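Local coordinates for protein methylocystis parvus OBBP MbnE (Methylocystis parvus OBBP, PDB 5ICQ) that probably binds the copper-chelating natural product methanobactin in the periplasm, as a solute-binding protein of an uptake system, at residues A[130-135]-A[249-254]; A[152-157]-A[206-211]; A[293-298]-A[355-360]; A[343-348]-A[466-471]; A[535-540]-A[554-559]. One frame throughout, in Å; residues are numbered along the deposited sequence.

In the fold
The five contacts are spread over this periplasmic binding protein, contact 5 lying nearest the chain's centre (about 19 Å), and none involves bound methanobactin; the one ligand among them is a sulfate at contact 3, probably from the crystallisation liquor. Contacts 1 and 2 are neighbours, their centres about 23 Å apart, and strand 126-131 of the first leads on to helix 145-158 of the second. Contact 4 stands on the opposite side of the chain's centre from both, about 58 Å from contact 1 between centres. Contacts 3 and 4 interlock along the sequence and touch, Tyr360 O meeting Phe348 CZ at 3.8 Å. Contact 5, a helix pair, is about 30 Å from contact 4 between centres.

Contact 1: residues A[130-135]-A[249-254]; sequences HLDPRA and ADIPSQ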
# COMPACT_ATOMS: atom_id res chain seq x y z
N HIS A 130 6.59 -27.51 -5.27
CA HIS A 130 6.43 -28.83 -4.68
C HIS A 130 5.50 -28.71 -3.48
O HIS A 130 5.87 -28.10 -2.47
CB HIS A 130 7.78 -29.41 -4.25
CG HIS A 130 8.67 -29.80 -5.38
ND1 HIS A 130 9.23 -28.88 -6.25
CD2 HIS A 130 9.12 -31.01 -5.78
CE1 HIS A 130 9.98 -29.51 -7.13
NE2 HIS A 130 9.94 -30.80 -6.87
N LEU A 131 4.32 -29.31 -3.58
CA LEU A 131 3.31 -29.16 -2.53
C LEU A 131 3.62 -30.04 -1.33
O LEU A 131 4.11 -31.16 -1.46
CB LEU A 131 1.92 -29.50 -3.07
CG LEU A 131 1.53 -28.79 -4.37
CD1 LEU A 131 0.12 -29.19 -4.79
CD2 LEU A 131 1.65 -27.30 -4.19
N ASP A 132 3.30 -29.53 -0.14
CA ASP A 132 3.51 -30.27 1.10
C ASP A 132 2.45 -31.36 1.21
O ASP A 132 1.25 -31.03 1.26
CB ASP A 132 3.44 -29.34 2.31
CG ASP A 132 3.99 -29.97 3.58
OD1 ASP A 132 3.76 -31.18 3.82
OD2 ASP A 132 4.67 -29.25 4.35
N PRO A 133 2.82 -32.64 1.28
CA PRO A 133 1.80 -33.70 1.38
C PRO A 133 1.00 -33.67 2.67
O PRO A 133 -0.04 -34.34 2.75
CB PRO A 133 2.63 -34.99 1.25
CG PRO A 133 3.99 -34.61 1.73
CD PRO A 133 4.20 -33.18 1.32
N ARG A 134 1.44 -32.90 3.67
CA ARG A 134 0.65 -32.73 4.89
C ARG A 134 -0.54 -31.79 4.71
O ARG A 134 -1.44 -31.79 5.55
CB ARG A 134 1.54 -32.18 6.01
CG ARG A 134 2.74 -33.05 6.38
CD ARG A 134 3.69 -32.29 7.33
NE ARG A 134 4.58 -31.37 6.60
CZ ARG A 134 5.54 -30.64 7.16
NH1 ARG A 134 5.77 -30.71 8.47
NH2 ARG A 134 6.29 -29.84 6.42
N ALA A 135 -0.56 -30.99 3.65
CA ALA A 135 -1.54 -29.91 3.55
C ALA A 135 -2.94 -30.45 3.27
O ALA A 135 -3.12 -31.30 2.39
CB ALA A 135 -1.13 -28.93 2.45
N ALA A 249 0.02 -26.06 11.59
CA ALA A 249 0.23 -25.40 12.87
C ALA A 249 1.70 -25.39 13.28
O ALA A 249 2.13 -24.47 14.00
CB ALA A 249 -0.62 -26.07 13.96
N ASP A 250 2.49 -26.37 12.83
CA ASP A 250 3.90 -26.45 13.20
C ASP A 250 4.84 -26.22 12.00
O ASP A 250 6.03 -26.55 12.06
CB ASP A 250 4.20 -27.79 13.88
CG ASP A 250 5.57 -27.82 14.55
OD1 ASP A 250 5.89 -26.88 15.31
OD2 ASP A 250 6.32 -28.78 14.28
N ILE A 251 4.33 -25.64 10.93
CA ILE A 251 5.19 -25.19 9.82
C ILE A 251 5.99 -23.99 10.30
O ILE A 251 5.44 -23.15 11.04
CB ILE A 251 4.32 -24.84 8.60
CG1 ILE A 251 3.59 -26.09 8.08
CG2 ILE A 251 5.14 -24.19 7.50
CD1 ILE A 251 4.50 -27.16 7.51
N PRO A 252 7.28 -23.87 9.96
CA PRO A 252 8.08 -22.76 10.50
C PRO A 252 7.47 -21.38 10.29
O PRO A 252 7.46 -20.57 11.22
CB PRO A 252 9.41 -22.91 9.75
CG PRO A 252 9.54 -24.42 9.58
CD PRO A 252 8.11 -24.84 9.23
N SER A 253 6.95 -21.09 9.09
CA SER A 253 6.36 -19.79 8.80
C SER A 253 5.07 -19.53 9.57
O SER A 253 4.54 -18.41 9.50
CB SER A 253 6.07 -19.67 7.30
OG SER A 253 5.05 -20.58 6.90
N GLN A 254 4.56 -20.52 10.30
CA GLN A 254 3.32 -20.39 11.05
C GLN A 254 3.51 -20.43 12.56
O GLN A 254 2.55 -20.15 13.29
CB GLN A 254 2.36 -21.53 10.64
CG GLN A 254 2.12 -21.65 9.14
CD GLN A 254 1.24 -20.52 8.66
OE1 GLN A 254 0.02 -20.60 8.76
NE2 GLN A 254 1.86 -19.45 8.18
O HOH W 1 7.45 -28.61 10.29
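Ile251 lays its CD1 methyl over one face of the Arg134 guanidinium, off-centre toward the rim, with CD1 3.4 Å from Arg134 NH2. The two side chains come from opposite directions: the arginine reaches out of the type I turn 132-135, just past strand 126-131, and the isoleucine out of the loop between strands 237-242 and 262-268. What turns the guanidinium this way is Asp132. Its carboxylate is gripped side-on, Arg134 NE giving a 2.9 Å bond to Asp132 OD1 and Arg134 NH2 a 2.7 Å bond to Asp132 OD2, both received on syn lone pairs. OD1 lies almost in the guanidinium plane, whereas OD2 is tilted 26° out of it. OD1 also accepts the Arg134 backbone N, at 2.9 Å, which closes an Asx turn. A bend at chi3 (-81°) brings the arginine chain back to its own turn for this grip. Asp132 OD2 itself comes within 3.8 Å of Ile251 CD1. With an alanine in the place of Asp132, the guanidinium would probably lose its charged mate and be able to swing off the isoleucine methyl. Between the segments, one water accepts from Arg134 NH1 and donates to Asp250 O. The chemistry is thus divided: the ion pair is made wholly within the turn, and the opposite loop adds an apolar cover and a water bridge.

Contact 2: residues A[152-157]-A[206-211]; sequences FDLLKA and HALDVE
Helix 145-158 is covered here by the loop that runs between helix 193-198 and strand 227-233, and Leu154 is the residue of 152-157 that meets it. Leu154 and Leu208 reach toward each other tip to tip, Leu154 CD2 standing 3.8 Å from Leu208 CD2 and slightly farther from Leu208 CD1. Leu154 CG lies opposite its backbone N (chi1 172°), which extends the side chain away from the helix into the loop. Its other methyl, CD1, is used on Val210, at 4.3 Å from Val210 CB, a looser touch. The leucine fork is therefore shared between two loop residues, with Asp209 between them in sequence. That aspartate takes the backbone N of Glu211 on OD1 in an Asx turn, bending the chain just past Leu208. Phe213 packs on Leu154. Between the two segments the contact is purely apolar, with no hydrogen bond to fix its direction; Phe150, on the same helix, widens it by touching both Leu208 and Val210.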
# COMPACT_ATOMS: atom_id res chain seq x y z
N PHE A 152 -5.84 -21.26 -10.11
CA PHE A 152 -5.20 -20.44 -11.13
C PHE A 152 -6.16 -20.14 -12.28
O PHE A 152 -6.32 -18.99 -12.68
CB PHE A 152 -3.95 -21.16 -11.65
CG PHE A 152 -3.31 -20.49 -12.83
CD1 PHE A 152 -2.51 -19.38 -12.66
CD2 PHE A 152 -3.51 -20.98 -14.12
CE1 PHE A 152 -1.91 -18.75 -13.75
CE2 PHE A 152 -2.91 -20.36 -15.22
CZ PHE A 152 -2.11 -19.25 -15.03
N ASP A 153 -6.82 -21.18 -12.81
CA ASP A 153 -7.76 -20.98 -13.91
C ASP A 153 -8.92 -20.07 -13.52
O ASP A 153 -9.33 -19.20 -14.29
CB ASP A 153 -8.30 -22.32 -14.40
CG ASP A 153 -7.25 -23.14 -15.11
OD1 ASP A 153 -6.33 -22.54 -15.71
OD2 ASP A 153 -7.36 -24.38 -15.08
N LEU A 154 -9.47 -20.28 -12.32
CA LEU A 154 -10.62 -19.49 -11.87
C LEU A 154 -10.24 -18.03 -11.69
O LEU A 154 -10.97 -17.12 -12.11
CB LEU A 154 -11.17 -20.06 -10.56
CG LEU A 154 -12.25 -19.25 -9.84
CD1 LEU A 154 -13.51 -19.17 -10.71
CD2 LEU A 154 -12.57 -19.87 -8.49
N LEU A 155 -9.10 -17.78 -11.05
CA LEU A 155 -8.70 -16.41 -10.76
C LEU A 155 -8.22 -15.69 -12.00
O LEU A 155 -8.39 -14.47 -12.13
CB LEU A 155 -7.63 -16.41 -9.67
CG LEU A 155 -8.17 -16.90 -8.33
CD1 LEU A 155 -7.05 -17.24 -7.35
CD2 LEU A 155 -9.12 -15.87 -7.74
N LYS A 156 -7.61 -16.43 -12.94
CA LYS A 156 -7.24 -15.83 -14.22
C LYS A 156 -8.47 -15.33 -14.95
O LYS A 156 -8.43 -14.27 -15.60
CB LYS A 156 -6.50 -16.85 -15.08
CG LYS A 156 -6.10 -16.29 -16.43
CD LYS A 156 -5.04 -17.15 -17.12
CE LYS A 156 -5.65 -18.35 -17.80
NZ LYS A 156 -4.84 -18.75 -18.99
N ALA A 157 -9.58 -16.05 -14.85
CA ALA A 157 -10.81 -15.65 -15.54
C ALA A 157 -11.63 -14.65 -14.73
O ALA A 157 -12.26 -13.77 -15.33
CB ALA A 157 -11.65 -16.88 -15.86
N HIS A 206 -13.12 -29.25 -4.85
CA HIS A 206 -14.25 -30.08 -4.45
C HIS A 206 -15.34 -29.32 -3.71
O HIS A 206 -16.41 -29.89 -3.47
CB HIS A 206 -13.75 -31.24 -3.57
CG HIS A 206 -13.38 -30.81 -2.19
ND1 HIS A 206 -12.18 -30.19 -1.90
CD2 HIS A 206 -14.04 -30.92 -1.01
CE1 HIS A 206 -12.13 -29.92 -0.60
NE2 HIS A 206 -13.24 -30.37 -0.04
N ALA A 207 -15.11 -28.05 -3.35
CA ALA A 207 -16.05 -27.36 -2.48
C ALA A 207 -16.37 -25.92 -2.89
O ALA A 207 -17.02 -25.21 -2.11
CB ALA A 207 -15.53 -27.36 -1.04
N LEU A 208 -15.94 -25.46 -4.06
CA LEU A 208 -16.20 -24.09 -4.50
C LEU A 208 -17.05 -24.15 -5.76
O LEU A 208 -16.65 -24.77 -6.75
CB LEU A 208 -14.90 -23.32 -4.76
CG LEU A 208 -14.98 -21.82 -5.06
CD1 LEU A 208 -13.65 -21.13 -4.77
CD2 LEU A 208 -15.38 -21.53 -6.50
N ASP A 209 -18.21 -23.50 -5.71
CA ASP A 209 -19.11 -23.41 -6.86
C ASP A 209 -18.63 -22.28 -7.77
O ASP A 209 -18.73 -21.11 -7.40
CB ASP A 209 -20.54 -23.16 -6.37
CG ASP A 209 -21.57 -23.16 -7.50
OD1 ASP A 209 -21.20 -22.96 -8.67
OD2 ASP A 209 -22.76 -23.36 -7.19
N VAL A 210 -18.10 -22.62 -8.95
CA VAL A 210 -17.47 -21.58 -9.75
C VAL A 210 -18.52 -20.60 -10.28
O VAL A 210 -18.22 -19.42 -10.50
CB VAL A 210 -16.62 -22.18 -10.89
CG1 VAL A 210 -15.69 -23.25 -10.34
CG2 VAL A 210 -17.49 -22.73 -11.98
N GLU A 211 -19.76 -21.05 -10.48
CA GLU A 211 -20.78 -20.14 -11.00
C GLU A 211 -21.20 -19.10 -9.97
O GLU A 211 -21.63 -18.00 -10.35
CB GLU A 211 -21.99 -20.94 -11.49
CG GLU A 211 -21.90 -21.36 -12.96
CD GLU A 211 -20.87 -22.43 -13.21
OE1 GLU A 211 -20.71 -23.32 -12.34
OE2 GLU A 211 -20.20 -22.38 -14.27

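Contact 3: residues A[293-298]-A[355-360]; sequences RWSTGY and YYAGLY. With SO4 (sulfate ion), chain E.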
# COMPACT_ATOMS: atom_id res chain seq x y z
N ARG A 293 -8.82 13.13 17.68
CA ARG A 293 -9.04 12.12 18.72
C ARG A 293 -7.73 11.72 19.37
O ARG A 293 -7.64 11.62 20.60
CB ARG A 293 -9.74 10.91 18.11
CG ARG A 293 -10.55 10.09 19.09
CD ARG A 293 -11.70 9.44 18.34
NE ARG A 293 -11.25 8.86 17.09
CZ ARG A 293 -12.03 8.63 16.04
NH1 ARG A 293 -13.32 8.94 16.10
NH2 ARG A 293 -11.51 8.11 14.94
N TRP A 294 -6.68 11.51 18.56
CA TRP A 294 -5.37 11.21 19.12
C TRP A 294 -4.92 12.32 20.04
O TRP A 294 -4.39 12.06 21.13
CB TRP A 294 -4.36 11.00 17.98
CG TRP A 294 -3.03 10.39 18.38
CD1 TRP A 294 -1.80 10.97 18.26
CD2 TRP A 294 -2.80 9.08 18.94
NE1 TRP A 294 -0.82 10.10 18.70
CE2 TRP A 294 -1.41 8.94 19.12
CE3 TRP A 294 -3.64 8.01 19.29
CZ2 TRP A 294 -0.84 7.77 19.65
CZ3 TRP A 294 -3.07 6.85 19.81
CH2 TRP A 294 -1.68 6.75 19.99
N SER A 295 -5.17 13.57 19.65
CA SER A 295 -4.69 14.72 20.41
C SER A 295 -5.43 14.87 21.74
O SER A 295 -4.80 15.16 22.77
CB SER A 295 -4.81 15.99 19.58
OG SER A 295 -4.40 17.11 20.33
N THR A 296 -6.75 14.69 21.76
CA THR A 296 -7.52 15.01 22.96
C THR A 296 -8.50 13.94 23.42
O THR A 296 -9.13 14.13 24.47
CB THR A 296 -8.31 16.32 22.76
OG1 THR A 296 -9.23 16.16 21.67
CG2 THR A 296 -7.38 17.49 22.47
N GLY A 297 -8.66 12.84 22.70
CA GLY A 297 -9.69 11.89 23.04
C GLY A 297 -9.29 10.72 23.92
O GLY A 297 -10.14 9.89 24.25
N TYR A 298 -8.03 10.62 24.32
CA TYR A 298 -7.56 9.46 25.08
C TYR A 298 -7.38 9.79 26.56
O TYR A 298 -6.40 9.40 27.18
CB TYR A 298 -6.28 8.90 24.47
CG TYR A 298 -6.58 8.12 23.21
CD1 TYR A 298 -6.76 8.77 22.00
CD2 TYR A 298 -6.72 6.73 23.25
CE1 TYR A 298 -7.06 8.07 20.85
CE2 TYR A 298 -7.03 6.01 22.08
CZ TYR A 298 -7.20 6.70 20.89
OH TYR A 298 -7.48 6.02 19.73
N TYR A 355 -4.88 22.56 11.72
CA TYR A 355 -5.86 21.48 11.58
C TYR A 355 -5.45 20.18 12.23
O TYR A 355 -6.33 19.38 12.59
CB TYR A 355 -6.17 21.20 10.10
CG TYR A 355 -6.91 22.32 9.42
CD1 TYR A 355 -8.20 22.65 9.82
CD2 TYR A 355 -6.35 23.03 8.37
CE1 TYR A 355 -8.90 23.67 9.22
CE2 TYR A 355 -7.05 24.05 7.74
CZ TYR A 355 -8.33 24.36 8.18
OH TYR A 355 -9.06 25.37 7.59
N TYR A 356 -4.15 19.91 12.39
CA TYR A 356 -3.73 18.55 12.71
C TYR A 356 -2.95 18.46 14.01
O TYR A 356 -2.27 17.46 14.24
CB TYR A 356 -2.92 17.96 11.55
CG TYR A 356 -3.70 18.01 10.25
CD1 TYR A 356 -4.91 17.34 10.11
CD2 TYR A 356 -3.22 18.73 9.16
CE1 TYR A 356 -5.63 17.38 8.92
CE2 TYR A 356 -3.93 18.78 7.96
CZ TYR A 356 -5.13 18.11 7.85
OH TYR A 356 -5.82 18.16 6.66
N ALA A 357 -3.05 19.49 14.86
CA ALA A 357 -2.42 19.50 16.18
C ALA A 357 -0.91 19.29 16.08
O ALA A 357 -0.28 18.78 17.02
CB ALA A 357 -3.05 18.47 17.12
N GLY A 358 -0.33 19.68 14.95
CA GLY A 358 1.10 19.54 14.73
C GLY A 358 1.60 18.11 14.62
O GLY A 358 2.80 17.88 14.71
N LEU A 359 0.70 17.16 14.38
CA LEU A 359 1.07 15.75 14.47
C LEU A 359 1.66 15.17 13.19
O LEU A 359 2.23 14.07 13.24
CB LEU A 359 -0.16 14.92 14.87
CG LEU A 359 -0.62 15.17 16.31
CD1 LEU A 359 -1.97 14.52 16.55
CD2 LEU A 359 0.42 14.66 17.31
N TYR A 360 1.52 15.84 12.06
CA TYR A 360 1.99 15.28 10.81
C TYR A 360 3.39 15.78 10.46
O TYR A 360 3.91 16.71 11.06
CB TYR A 360 1.02 15.61 9.69
CG TYR A 360 -0.27 14.82 9.72
CD1 TYR A 360 -0.26 13.45 9.95
CD2 TYR A 360 -1.49 15.44 9.50
CE1 TYR A 360 -1.45 12.72 9.95
CE2 TYR A 360 -2.66 14.73 9.50
CZ TYR A 360 -2.65 13.38 9.72
OH TYR A 360 -3.84 12.69 9.70
S SO4 E . -13.52 9.22 12.05
O1 SO4 E . -14.08 8.05 11.39
O2 SO4 E . -13.92 10.42 11.32
O3 SO4 E . -14.02 9.31 13.42
O4 SO4 E . -12.07 9.11 12.06
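Trp294 and Ser295 meet Leu359 and Ala357, while Arg293 before them makes no contact with 355-360 and binds a sulfate instead, probably from the crystallisation liquor. Arg293 NH1 donates to SO4 O3 at 2.8 Å, and NH2 adds weak bonds to O3 and O4; O3 sits at the guanidinium edge, and Glu288 also pairs with NH2. Trp294 presents its indole edge: Leu359 CD1 lies in the ring plane, 3.9 Å from Trp294 CD1, the two side chains crossing at about a right angle. Ser295 then sets its OG 3.7 Å from Ala357 CB, with its hydroxyl opposite the backbone N (chi1 178°), and its CB skirts Leu359 CD1 at 4.4 Å. Ala357 and Leu359 both belong to the type I' turn 356-359, closed by Leu359 N to Tyr356 O at 3.0 Å. The contact sets helix 291-296 against the turn joining helix 348-355 to strand 361-362. Strand 576-581 flanks it through Trp577, which stacks on Trp294 and touches Leu359, and Arg310 from strand 308-313 makes a cation-pi contact with the indole.

Contact 4: residues A[343-348]-A[466-471]; sequences GMMFDF and LARIGV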
# COMPACT_ATOMS: atom_id res chain seq x y z
N GLY A 343 4.28 24.96 -6.32
CA GLY A 343 4.51 24.12 -5.16
C GLY A 343 5.15 24.86 -4.01
O GLY A 343 4.92 24.53 -2.85
N MET A 344 5.97 25.88 -4.31
CA MET A 344 6.61 26.67 -3.27
C MET A 344 5.62 27.40 -2.39
O MET A 344 5.97 27.82 -1.28
CB MET A 344 7.53 27.71 -3.89
CG MET A 344 8.75 27.16 -4.55
SD MET A 344 9.68 28.51 -5.30
CE MET A 344 11.03 27.56 -5.99
N MET A 345 4.40 27.61 -2.87
CA MET A 345 3.46 28.44 -2.14
C MET A 345 2.62 27.66 -1.15
O MET A 345 1.91 28.29 -0.36
CB MET A 345 2.56 29.18 -3.12
CG MET A 345 3.33 30.09 -4.09
SD MET A 345 4.35 31.34 -3.26
CE MET A 345 3.09 32.28 -2.37
N PHE A 346 2.69 26.34 -1.13
CA PHE A 346 1.91 25.58 -0.15
C PHE A 346 2.57 25.69 1.22
O PHE A 346 3.73 25.33 1.37
CB PHE A 346 1.77 24.11 -0.55
CG PHE A 346 0.98 23.32 0.46
CD1 PHE A 346 -0.37 23.57 0.65
CD2 PHE A 346 1.60 22.36 1.24
CE1 PHE A 346 -1.10 22.87 1.59
CE2 PHE A 346 0.87 21.65 2.19
CZ PHE A 346 -0.48 21.91 2.36
N ASP A 347 1.81 26.16 2.22
CA ASP A 347 2.36 26.40 3.56
C ASP A 347 1.93 25.25 4.48
O ASP A 347 0.89 25.31 5.13
CB ASP A 347 1.89 27.75 4.08
CG ASP A 347 2.52 28.11 5.42
OD1 ASP A 347 3.07 27.21 6.09
OD2 ASP A 347 2.48 29.29 5.81
N PHE A 348 2.76 24.21 4.54
CA PHE A 348 2.39 23.05 5.34
C PHE A 348 2.38 23.36 6.83
O PHE A 348 1.53 22.87 7.57
CB PHE A 348 3.34 21.87 5.08
CG PHE A 348 3.21 20.78 6.12
CD1 PHE A 348 2.03 20.06 6.21
CD2 PHE A 348 4.24 20.51 7.01
CE1 PHE A 348 1.87 19.07 7.18
CE2 PHE A 348 4.10 19.50 7.97
CZ PHE A 348 2.91 18.79 8.05
N LEU A 466 -1.78 31.05 -2.91
CA LEU A 466 -1.53 31.35 -4.31
C LEU A 466 -2.06 32.73 -4.69
O LEU A 466 -1.51 33.37 -5.59
CB LEU A 466 -2.16 30.27 -5.20
CG LEU A 466 -1.33 28.97 -5.17
CD1 LEU A 466 -2.14 27.81 -5.71
CD2 LEU A 466 -0.02 29.12 -5.98
N ALA A 467 -3.12 33.19 -4.03
CA ALA A 467 -3.62 34.53 -4.29
C ALA A 467 -2.53 35.58 -4.07
O ALA A 467 -2.55 36.64 -4.71
CB ALA A 467 -4.82 34.84 -3.40
N ARG A 468 -1.57 35.29 -3.19
CA ARG A 468 -0.50 36.24 -2.89
C ARG A 468 0.47 36.43 -4.06
O ARG A 468 1.18 37.43 -4.07
CB ARG A 468 0.26 35.82 -1.64
CG ARG A 468 -0.56 35.96 -0.35
CD ARG A 468 0.12 35.33 0.86
NE ARG A 468 1.58 35.30 0.72
CZ ARG A 468 2.30 34.19 0.58
NH1 ARG A 468 1.70 33.00 0.56
NH2 ARG A 468 3.62 34.27 0.47
N ILE A 469 0.49 35.53 -5.04
CA ILE A 469 1.30 35.77 -6.24
C ILE A 469 0.38 35.98 -7.44
O ILE A 469 0.77 35.73 -8.59
CB ILE A 469 2.31 34.63 -6.51
CG1 ILE A 469 1.62 33.27 -6.58
CG2 ILE A 469 3.42 34.63 -5.45
CD1 ILE A 469 2.50 32.18 -7.17
N GLY A 470 -0.84 36.44 -7.19
CA GLY A 470 -1.72 36.85 -8.28
C GLY A 470 -2.44 35.73 -9.00
O GLY A 470 -2.87 35.93 -10.14
N VAL A 471 -2.60 34.57 -8.38
CA VAL A 471 -3.19 33.40 -9.02
C VAL A 471 -4.59 33.18 -8.45
O VAL A 471 -4.75 33.08 -7.23
CB VAL A 471 -2.32 32.15 -8.82
CG1 VAL A 471 -3.06 30.90 -9.31
CG2 VAL A 471 -0.99 32.31 -9.56
O HOH W 2 2.52 30.39 1.24
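One methionine carries this whole contact from its side: Met345 doubles back on itself, bent at both chi2 (-58°) and chi3 (-61°), and touches three residues of 466-471. Its methyl CE ends against the Arg468 guanidinium, 3.3 Å from Arg468 NH1, approaching it at a slant. Nearer the backbone, Met345 CG packs on Ile469 CD1 at 3.8 Å, and Met345 CB meets Leu466 CD2 at 3.9 Å. The sulfur passes Ile469 CG2 at 4.1 Å. Arg468 also has a polar route across: a water 2.8 Å from Arg468 NH1 accepts from it and donates to Met345 O, so the arginine is tied by solvent to the carbonyl of the residue whose methyl it meets. Ala421, from helix 415-427, closes on the methionine from elsewhere, and Phe446 of strand 442-450 backs Leu466. The methionine's partners lie where helix 453-467 ends. Leu466 O accepts both Ile469 N and Val471 N, and Gly470 N bonds to Ala467 O, with Gly470 at positive phi (80°) as the C-prime residue. This is a Schellman motif, the classic glycine-terminated end of a helix, here packed on the loop between helices 336-343 and 348-355.

Contact 5: residues A[535-540]-A[554-559]; sequences DGMISA and VRAYDR
This is a buried, apolar helix-to-helix contact in an antiparallel helical hairpin: helices 532-543 and 547-563 follow one another in the chain, separated by a short connection. The axes of the two short segments run at 163° to each other and approach to 9.1 Å, with Met537 and Tyr557 the backbone neighbours across the pair. Met537 packs with both ends of its side chain. Its CB meets Tyr557 CB at 4.0 Å, while bends at chi2 and chi3 curl the sulfur and methyl round to Ala556, where Met537 CE packs 3.5 Å from Ala556 CB. Leu386 and Leu387 of helix 381-387 also touch this methionine. Tyr557 turns its ring, at a slant, against Ile538, with its CG placed opposite the backbone N (chi1 173°). Its hydroxyl is hydrogen-bonded to Gln509, beyond the pair, so the ring is held at its polar end as well as by the isoleucine. Trp513 of helix 508-513 also touches this tyrosine. Replacing Tyr557 with an alanine would probably open a gap beside Ile538 and leave Gln509 without its hydroxyl partner. The closest approach of the ring to Ile538 is made through its CG1 methylene, which lies 3.5 Å from Tyr557 CE1, with Ile538 CD1 farther on, 4.0 Å from Tyr557 OH.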
# COMPACT_ATOMS: atom_id res chain seq x y z
N ASP A 535 9.84 6.16 -17.74
CA ASP A 535 9.68 4.81 -18.27
C ASP A 535 10.97 4.02 -18.17
O ASP A 535 10.96 2.82 -17.86
CB ASP A 535 9.22 4.87 -19.73
CG ASP A 535 7.81 5.46 -19.90
OD1 ASP A 535 7.13 5.71 -18.89
OD2 ASP A 535 7.40 5.67 -21.06
N GLY A 536 12.10 4.68 -18.46
CA GLY A 536 13.39 3.99 -18.38
C GLY A 536 13.77 3.60 -16.96
O GLY A 536 14.33 2.53 -16.74
N MET A 537 13.48 4.47 -15.99
CA MET A 537 13.78 4.09 -14.61
C MET A 537 12.83 3.03 -14.07
O MET A 537 13.24 2.20 -13.25
CB MET A 537 13.80 5.30 -13.67
CG MET A 537 14.90 6.29 -13.98
SD MET A 537 16.58 5.56 -13.96
CE MET A 537 16.64 4.38 -12.60
N ILE A 538 11.57 3.02 -14.51
CA ILE A 538 10.69 1.92 -14.15
C ILE A 538 11.24 0.61 -14.70
O ILE A 538 11.31 -0.41 -13.99
CB ILE A 538 9.26 2.19 -14.64
CG1 ILE A 538 8.64 3.34 -13.84
CG2 ILE A 538 8.39 0.93 -14.49
CD1 ILE A 538 7.30 3.80 -14.37
N SER A 539 11.68 0.62 -15.96
CA SER A 539 12.30 -0.58 -16.52
C SER A 539 13.51 -1.00 -15.70
O SER A 539 13.73 -2.19 -15.47
CB SER A 539 12.69 -0.36 -17.98
OG SER A 539 11.55 -0.06 -18.76
N ALA A 540 14.29 -0.03 -15.23
CA ALA A 540 15.51 -0.36 -14.50
C ALA A 540 15.20 -0.94 -13.12
O ALA A 540 15.87 -1.88 -12.67
CB ALA A 540 16.41 0.87 -14.35
N VAL A 554 15.54 2.58 -7.48
CA VAL A 554 14.38 3.27 -6.92
C VAL A 554 14.75 4.68 -6.49
O VAL A 554 13.97 5.62 -6.67
CB VAL A 554 13.78 2.46 -5.75
CG1 VAL A 554 12.61 3.21 -5.13
CG2 VAL A 554 13.31 1.11 -6.24
N ARG A 555 15.93 4.86 -5.90
CA ARG A 555 16.39 6.21 -5.57
C ARG A 555 16.48 7.08 -6.82
O ARG A 555 16.02 8.23 -6.82
CB ARG A 555 17.75 6.16 -4.87
CG ARG A 555 17.67 5.70 -3.43
CD ARG A 555 19.05 5.64 -2.81
NE ARG A 555 18.99 5.10 -1.45
CZ ARG A 555 20.06 4.94 -0.67
NH1 ARG A 555 21.27 5.27 -1.11
NH2 ARG A 555 19.91 4.43 0.55
N ALA A 556 17.06 6.56 -7.90
CA ALA A 556 17.12 7.34 -9.14
C ALA A 556 15.72 7.62 -9.67
O ALA A 556 15.43 8.72 -10.16
CB ALA A 556 17.95 6.61 -10.19
N TYR A 557 14.84 6.62 -9.61
CA TYR A 557 13.45 6.80 -10.01
C TYR A 557 12.77 7.91 -9.19
O TYR A 557 12.07 8.77 -9.74
CB TYR A 557 12.74 5.45 -9.85
CG TYR A 557 11.24 5.43 -10.04
CD1 TYR A 557 10.66 5.82 -11.23
CD2 TYR A 557 10.41 4.94 -9.04
CE1 TYR A 557 9.27 5.76 -11.41
CE2 TYR A 557 9.04 4.86 -9.21
CZ TYR A 557 8.48 5.28 -10.40
OH TYR A 557 7.10 5.21 -10.58
N ASP A 558 12.98 7.90 -7.88
CA ASP A 558 12.45 8.95 -7.00
C ASP A 558 12.90 10.33 -7.48
O ASP A 558 12.08 11.25 -7.59
CB ASP A 558 12.93 8.69 -5.56
CG ASP A 558 12.16 9.51 -4.51
OD1 ASP A 558 10.95 9.75 -4.69
OD2 ASP A 558 12.77 9.89 -3.47
N ARG A 559 14.19 10.48 -7.79
CA ARG A 559 14.70 11.76 -8.27
C ARG A 559 14.01 12.21 -9.55
O ARG A 559 13.73 13.40 -9.71
CB ARG A 559 16.22 11.69 -8.51
CG ARG A 559 16.98 11.17 -7.29
CD ARG A 559 18.49 11.36 -7.40
NE ARG A 559 19.13 10.49 -6.41
CZ ARG A 559 19.53 10.89 -5.22
NH1 ARG A 559 19.34 12.16 -4.87
NH2 ARG A 559 20.08 10.02 -4.37